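Local coordinates for protein FMN-dependent nitronate monooxygenase (Shewanella oneidensis, PDB 5LSM) that probably oxidises propionate 3-nitronate with molecular oxygen, using a bound FMN cofactor, as a class I nitronate monooxygenase, at residues G180-H185 / L270-P275; G176-G181 / C324-S329. All blocks are in the same frame, centred on the assembly; numbering follows the deposited sequence.

How the interactions relate
Coming from the N terminus, the chain runs up barrel strand 171-175 and enters the run 176-185, where both contacts begin; they share Gly180 and Gly181 and both touch FMN. Interaction 1 closes a loop of 84 residues, bringing the loop between strands 265-268 and 276-279 back to strand 181-182 and what follows it. Interaction 2 closes a longer loop of 142 residues with 324-329, between helices 301-313 and 336-342, so the first closure nests within the second. Together they tie the run that follows barrel strand 171-175 to the connecting loop of the small antiparallel sheet and to a late loop of the chain. Arg183 NH1 of interaction 1 probably hydrogen-bonds Gly176 O of interaction 2.

Interaction 1: residues G180-H185 / L270-P275; sequences GGHRGH and LFSGRP. With FMN (flavin mononucleotide), chain I.
His182 and Ser272 meet through a side-chain hydrogen bond: NE2 has OG at the edge of its ring, near the ring plane, at 2.8 Å and 162°, and either could be the donor. The serine oxygen sits between its own backbone N and carbonyl carbon (chi1 72°), where it also accepts from Arg274 N at 3.1 Å and closes an ST turn. One backbone hydrogen bond crosses, from Arg183 N to Pro275 O over 3.0 Å. It sits just past strand 181-182, the edge of a three-stranded antiparallel sheet beside the FMN of this TIM barrel, and just before strand 276-279. His182 CD2 rests 3.7 Å from Arg274 CB. With an alanine at His182, Ser272 OG would probably lose its imidazole partner and Arg274 CB the ring atom beside it. Arg274 NH2 hovers 3.5 Å above the His185 ring, over its centre, with the guanidinium turned 33° from the ring plane; its modelled bond to His185 O is too short to trust in detail. Pro275 comes to the edge of the same ring, its CG 3.9 Å from His185 CE1. Pro275 CB touches Arg183 CG, beyond which the arginine bends away to Gln194 and Gln175.

Interaction 2: residues G176-G181 / C324-S329; sequences GLEAGG and CGQNAS. With FMN (flavin mononucleotide), chain I.
Cys324 and Gly180 touch through backbone, the cysteine O lying 3.5 Å from Gly180 CA in a CA-H...O contact. Gly180 follows a type I beta turn, Gly176 to Ala179, in the loop after strand 171-175 of the TIM barrel, and this loop helps to hold the FMN phosphate: Gly180 N donates to FMN O3P at 3.2 Å. A side chain on Gly180 would collide both with the Cys324-Gly325 peptide and with the flavin methyl C8M. Gly325 comes next, its CA pressed to 3.0 Å from Glu178 O, where a beta carbon would clash with that oxygen; its N is hydrogen-bonded to Thr239 OG1, a residue that also binds FMN. Gln326 carries the hydrogen bond between the segments, N to Glu178 O at 2.9 Å, with the donor in the carbonyl plane. Its CG is anti to the carbonyl carbon (chi1 -75°) and the chain runs on extended, which brings OE1 to 3.2 Å from Glu178 CG. Amide and carboxylate planes stand at 90°; Glu178 OE1 accepts from Thr197 N of the same chain. Gln326 also faces the dimer partner: its O accepts from Gln203 of the second subunit, and its OE1 weakly from Gly196 of that subunit. At Asn327 the chain turns away from the loop in an Asx turn, OD1 taking both Ser329 N and Ser329 OG, the hydroxyl at 2.7 Å.

Interaction 1: residues G180-H185 / L270-P275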
# COMPACT_ATOMS: atom_id res chain seq x y z
N GLY A 180 -5.73 -3.70 8.55
CA GLY A 180 -6.39 -4.98 8.81
C GLY A 180 -7.90 -4.92 8.64
O GLY A 180 -8.47 -3.84 8.57
N GLY A 181 -8.53 -6.09 8.53
CA GLY A 181 -9.98 -6.18 8.41
C GLY A 181 -10.49 -5.79 7.05
O GLY A 181 -9.75 -5.70 6.10
N HIS A 182 -11.78 -5.57 6.93
CA HIS A 182 -12.39 -5.38 5.62
C HIS A 182 -11.97 -4.06 5.03
O HIS A 182 -11.89 -3.04 5.74
CB HIS A 182 -13.93 -5.43 5.71
CG HIS A 182 -14.49 -6.81 5.80
ND1 HIS A 182 -14.78 -7.43 6.99
CD2 HIS A 182 -14.90 -7.67 4.83
CE1 HIS A 182 -15.27 -8.63 6.77
NE2 HIS A 182 -15.36 -8.80 5.46
N ARG A 183 -11.75 -4.06 3.72
CA ARG A 183 -11.79 -2.84 2.97
C ARG A 183 -13.21 -2.25 3.08
O ARG A 183 -14.20 -2.96 2.90
CB ARG A 183 -11.43 -3.11 1.51
CG ARG A 183 -10.12 -3.86 1.28
CD ARG A 183 -8.95 -3.21 2.02
NE ARG A 183 -8.67 -1.87 1.50
CZ ARG A 183 -8.13 -0.87 2.19
NH1 ARG A 183 -7.78 -1.02 3.47
NH2 ARG A 183 -7.89 0.28 1.58
N GLY A 184 -13.28 -0.95 3.37
CA GLY A 184 -14.53 -0.25 3.57
C GLY A 184 -14.98 0.49 2.33
O GLY A 184 -15.76 1.45 2.43
N HIS A 185 -14.53 0.02 1.16
CA HIS A 185 -14.91 0.61 -0.14
C HIS A 185 -16.37 0.40 -0.50
O HIS A 185 -17.02 -0.50 -0.00
CB HIS A 185 -14.04 0.06 -1.26
CG HIS A 185 -14.29 -1.38 -1.56
ND1 HIS A 185 -13.60 -2.40 -0.96
CD2 HIS A 185 -15.18 -1.98 -2.39
CE1 HIS A 185 -14.01 -3.56 -1.43
NE2 HIS A 185 -14.99 -3.34 -2.28
N LEU A 270 -12.50 -14.88 1.15
CA LEU A 270 -12.87 -16.28 1.35
C LEU A 270 -13.76 -16.48 2.57
O LEU A 270 -14.53 -17.42 2.61
CB LEU A 270 -11.62 -17.18 1.46
CG LEU A 270 -10.86 -17.44 0.15
CD1 LEU A 270 -9.56 -18.15 0.40
CD2 LEU A 270 -11.70 -18.26 -0.82
N PHE A 271 -13.66 -15.60 3.57
CA PHE A 271 -14.32 -15.83 4.85
C PHE A 271 -15.65 -15.12 4.96
O PHE A 271 -16.47 -15.46 5.81
CB PHE A 271 -13.43 -15.38 6.00
CG PHE A 271 -12.10 -16.05 6.02
CD1 PHE A 271 -11.94 -17.28 6.63
CD2 PHE A 271 -11.02 -15.50 5.35
CE1 PHE A 271 -10.71 -17.92 6.65
CE2 PHE A 271 -9.78 -16.12 5.36
CZ PHE A 271 -9.64 -17.34 5.99
N SER A 272 -15.85 -14.09 4.15
CA SER A 272 -17.00 -13.20 4.34
C SER A 272 -17.77 -12.89 3.04
O SER A 272 -18.98 -12.62 3.08
CB SER A 272 -16.52 -11.91 4.98
OG SER A 272 -15.78 -11.15 4.05
N GLY A 273 -17.09 -12.93 1.89
CA GLY A 273 -17.65 -12.42 0.63
C GLY A 273 -17.06 -11.09 0.17
O GLY A 273 -17.37 -10.61 -0.93
N ARG A 274 -16.27 -10.46 1.04
CA ARG A 274 -15.75 -9.13 0.76
C ARG A 274 -14.27 -9.07 1.10
O ARG A 274 -13.81 -9.70 2.07
CB ARG A 274 -16.53 -8.07 1.57
CG ARG A 274 -17.58 -7.33 0.74
CD ARG A 274 -18.27 -6.21 1.50
NE ARG A 274 -17.54 -4.97 1.31
CZ ARG A 274 -17.97 -3.91 0.64
NH1 ARG A 274 -19.21 -3.84 0.19
NH2 ARG A 274 -17.17 -2.88 0.51
N PRO A 275 -13.49 -8.35 0.28
CA PRO A 275 -12.04 -8.23 0.53
C PRO A 275 -11.72 -7.79 1.96
O PRO A 275 -12.18 -6.74 2.40
CB PRO A 275 -11.60 -7.16 -0.45
CG PRO A 275 -12.63 -7.16 -1.51
CD PRO A 275 -13.93 -7.54 -0.86
N1 FMN I . -13.70 -1.46 10.82
C2 FMN I . -15.04 -1.27 11.00
O2 FMN I . -15.59 -0.24 10.53
N3 FMN I . -15.81 -2.17 11.65
C4 FMN I . -15.30 -3.29 12.17
O4 FMN I . -16.01 -4.13 12.76
C4A FMN I . -13.85 -3.56 12.00
N5 FMN I . -13.30 -4.65 12.52
C5A FMN I . -11.97 -4.87 12.43
C6 FMN I . -11.47 -6.02 13.03
C7 FMN I . -10.11 -6.30 12.99
C7M FMN I . -9.62 -7.57 13.63
C8 FMN I . -9.20 -5.35 12.29
C8M FMN I . -7.72 -5.66 12.24
C9 FMN I . -9.70 -4.19 11.69
C9A FMN I . -11.08 -3.91 11.73
N10 FMN I . -11.66 -2.72 11.17
C10 FMN I . -13.05 -2.55 11.29
C1' FMN I . -10.87 -1.72 10.43
C2' FMN I . -10.29 -0.67 11.35
O2' FMN I . -11.31 0.30 11.65
C3' FMN I . -9.09 0.03 10.69
O3' FMN I . -9.42 0.40 9.35
C4' FMN I . -7.82 -0.82 10.63
O4' FMN I . -7.65 -1.68 11.77
C5' FMN I . -6.63 0.11 10.48
O5' FMN I . -5.43 -0.62 10.22
P FMN I . -4.52 -1.28 11.37
O1P FMN I . -4.61 -0.40 12.59
O2P FMN I . -3.15 -1.30 10.73
O3P FMN I . -5.16 -2.61 11.54

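Interaction 2: residues G176-G181 / C324-S329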
# COMPACT_ATOMS: atom_id res chain seq x y z
N GLY A 176 -5.77 3.19 4.30
CA GLY A 176 -4.85 2.62 3.35
C GLY A 176 -4.97 1.12 3.29
O GLY A 176 -5.43 0.48 4.23
N LEU A 177 -4.49 0.56 2.18
CA LEU A 177 -4.44 -0.88 1.98
C LEU A 177 -3.71 -1.63 3.08
O LEU A 177 -3.90 -2.83 3.21
CB LEU A 177 -3.79 -1.21 0.61
CG LEU A 177 -4.66 -1.04 -0.65
CD1 LEU A 177 -3.85 -1.36 -1.89
CD2 LEU A 177 -5.87 -1.93 -0.58
N GLU A 178 -2.86 -0.95 3.84
CA GLU A 178 -2.12 -1.57 4.96
C GLU A 178 -3.07 -2.05 6.08
O GLU A 178 -2.70 -2.91 6.90
CB GLU A 178 -1.10 -0.58 5.54
CG GLU A 178 0.14 -0.30 4.67
CD GLU A 178 0.03 0.94 3.77
OE1 GLU A 178 -1.10 1.32 3.33
OE2 GLU A 178 1.10 1.54 3.48
N ALA A 179 -4.25 -1.46 6.17
CA ALA A 179 -5.20 -1.75 7.23
C ALA A 179 -5.56 -3.23 7.31
O ALA A 179 -5.72 -3.90 6.29
CB ALA A 179 -6.46 -0.92 7.07
N GLY A 180 -5.73 -3.70 8.55
CA GLY A 180 -6.39 -4.98 8.81
C GLY A 180 -7.90 -4.92 8.64
O GLY A 180 -8.47 -3.84 8.57
N GLY A 181 -8.53 -6.09 8.53
CA GLY A 181 -9.98 -6.18 8.41
C GLY A 181 -10.49 -5.79 7.05
O GLY A 181 -9.75 -5.70 6.10
N CYS A 324 -5.53 -8.53 10.41
CA CYS A 324 -4.21 -8.00 10.79
C CYS A 324 -3.69 -7.13 9.65
O CYS A 324 -3.88 -7.46 8.49
CB CYS A 324 -3.20 -9.13 11.09
SG CYS A 324 -1.51 -8.58 11.53
N GLY A 325 -3.13 -5.98 9.98
CA GLY A 325 -2.59 -5.06 8.99
C GLY A 325 -1.19 -5.45 8.61
O GLY A 325 -0.69 -6.46 9.04
N GLN A 326 -0.54 -4.62 7.81
CA GLN A 326 0.76 -4.97 7.27
C GLN A 326 1.90 -4.62 8.20
O GLN A 326 3.07 -4.82 7.85
CB GLN A 326 0.98 -4.27 5.94
CG GLN A 326 0.21 -4.87 4.79
CD GLN A 326 0.65 -4.30 3.45
OE1 GLN A 326 0.88 -3.09 3.31
NE2 GLN A 326 0.78 -5.16 2.46
N ASN A 327 1.58 -4.13 9.39
CA ASN A 327 2.60 -3.88 10.41
C ASN A 327 2.11 -4.43 11.74
O ASN A 327 1.29 -3.80 12.41
CB ASN A 327 2.89 -2.37 10.53
CG ASN A 327 4.19 -2.08 11.25
OD1 ASN A 327 4.73 -2.92 11.96
ND2 ASN A 327 4.72 -0.89 11.05
N ALA A 328 2.53 -5.65 12.05
CA ALA A 328 2.18 -6.27 13.31
C ALA A 328 3.17 -5.91 14.43
O ALA A 328 2.98 -6.32 15.56
CB ALA A 328 2.12 -7.78 13.14
N SER A 329 4.19 -5.12 14.14
CA SER A 329 5.29 -4.94 15.08
C SER A 329 4.91 -4.11 16.32
O SER A 329 5.74 -3.95 17.22
CB SER A 329 6.47 -4.29 14.38
OG SER A 329 6.23 -2.90 14.18
N1 FMN I . -13.70 -1.46 10.82
C2 FMN I . -15.04 -1.27 11.00
O2 FMN I . -15.59 -0.24 10.53
N3 FMN I . -15.81 -2.17 11.65
C4 FMN I . -15.30 -3.29 12.17
O4 FMN I . -16.01 -4.13 12.76
C4A FMN I . -13.85 -3.56 12.00
N5 FMN I . -13.30 -4.65 12.52
C5A FMN I . -11.97 -4.87 12.43
C6 FMN I . -11.47 -6.02 13.03
C7 FMN I . -10.11 -6.30 12.99
C7M FMN I . -9.62 -7.57 13.63
C8 FMN I . -9.20 -5.35 12.29
C8M FMN I . -7.72 -5.66 12.24
C9 FMN I . -9.70 -4.19 11.69
C9A FMN I . -11.08 -3.91 11.73
N10 FMN I . -11.66 -2.72 11.17
C10 FMN I . -13.05 -2.55 11.29
C1' FMN I . -10.87 -1.72 10.43
C2' FMN I . -10.29 -0.67 11.35
O2' FMN I . -11.31 0.30 11.65
C3' FMN I . -9.09 0.03 10.69
O3' FMN I . -9.42 0.40 9.35
C4' FMN I . -7.82 -0.82 10.63
O4' FMN I . -7.65 -1.68 11.77
C5' FMN I . -6.63 0.11 10.48
O5' FMN I . -5.43 -0.62 10.22
P FMN I . -4.52 -1.28 11.37
O1P FMN I . -4.61 -0.40 12.59
O2P FMN I . -3.15 -1.30 10.73
O3P FMN I . -5.16 -2.61 11.54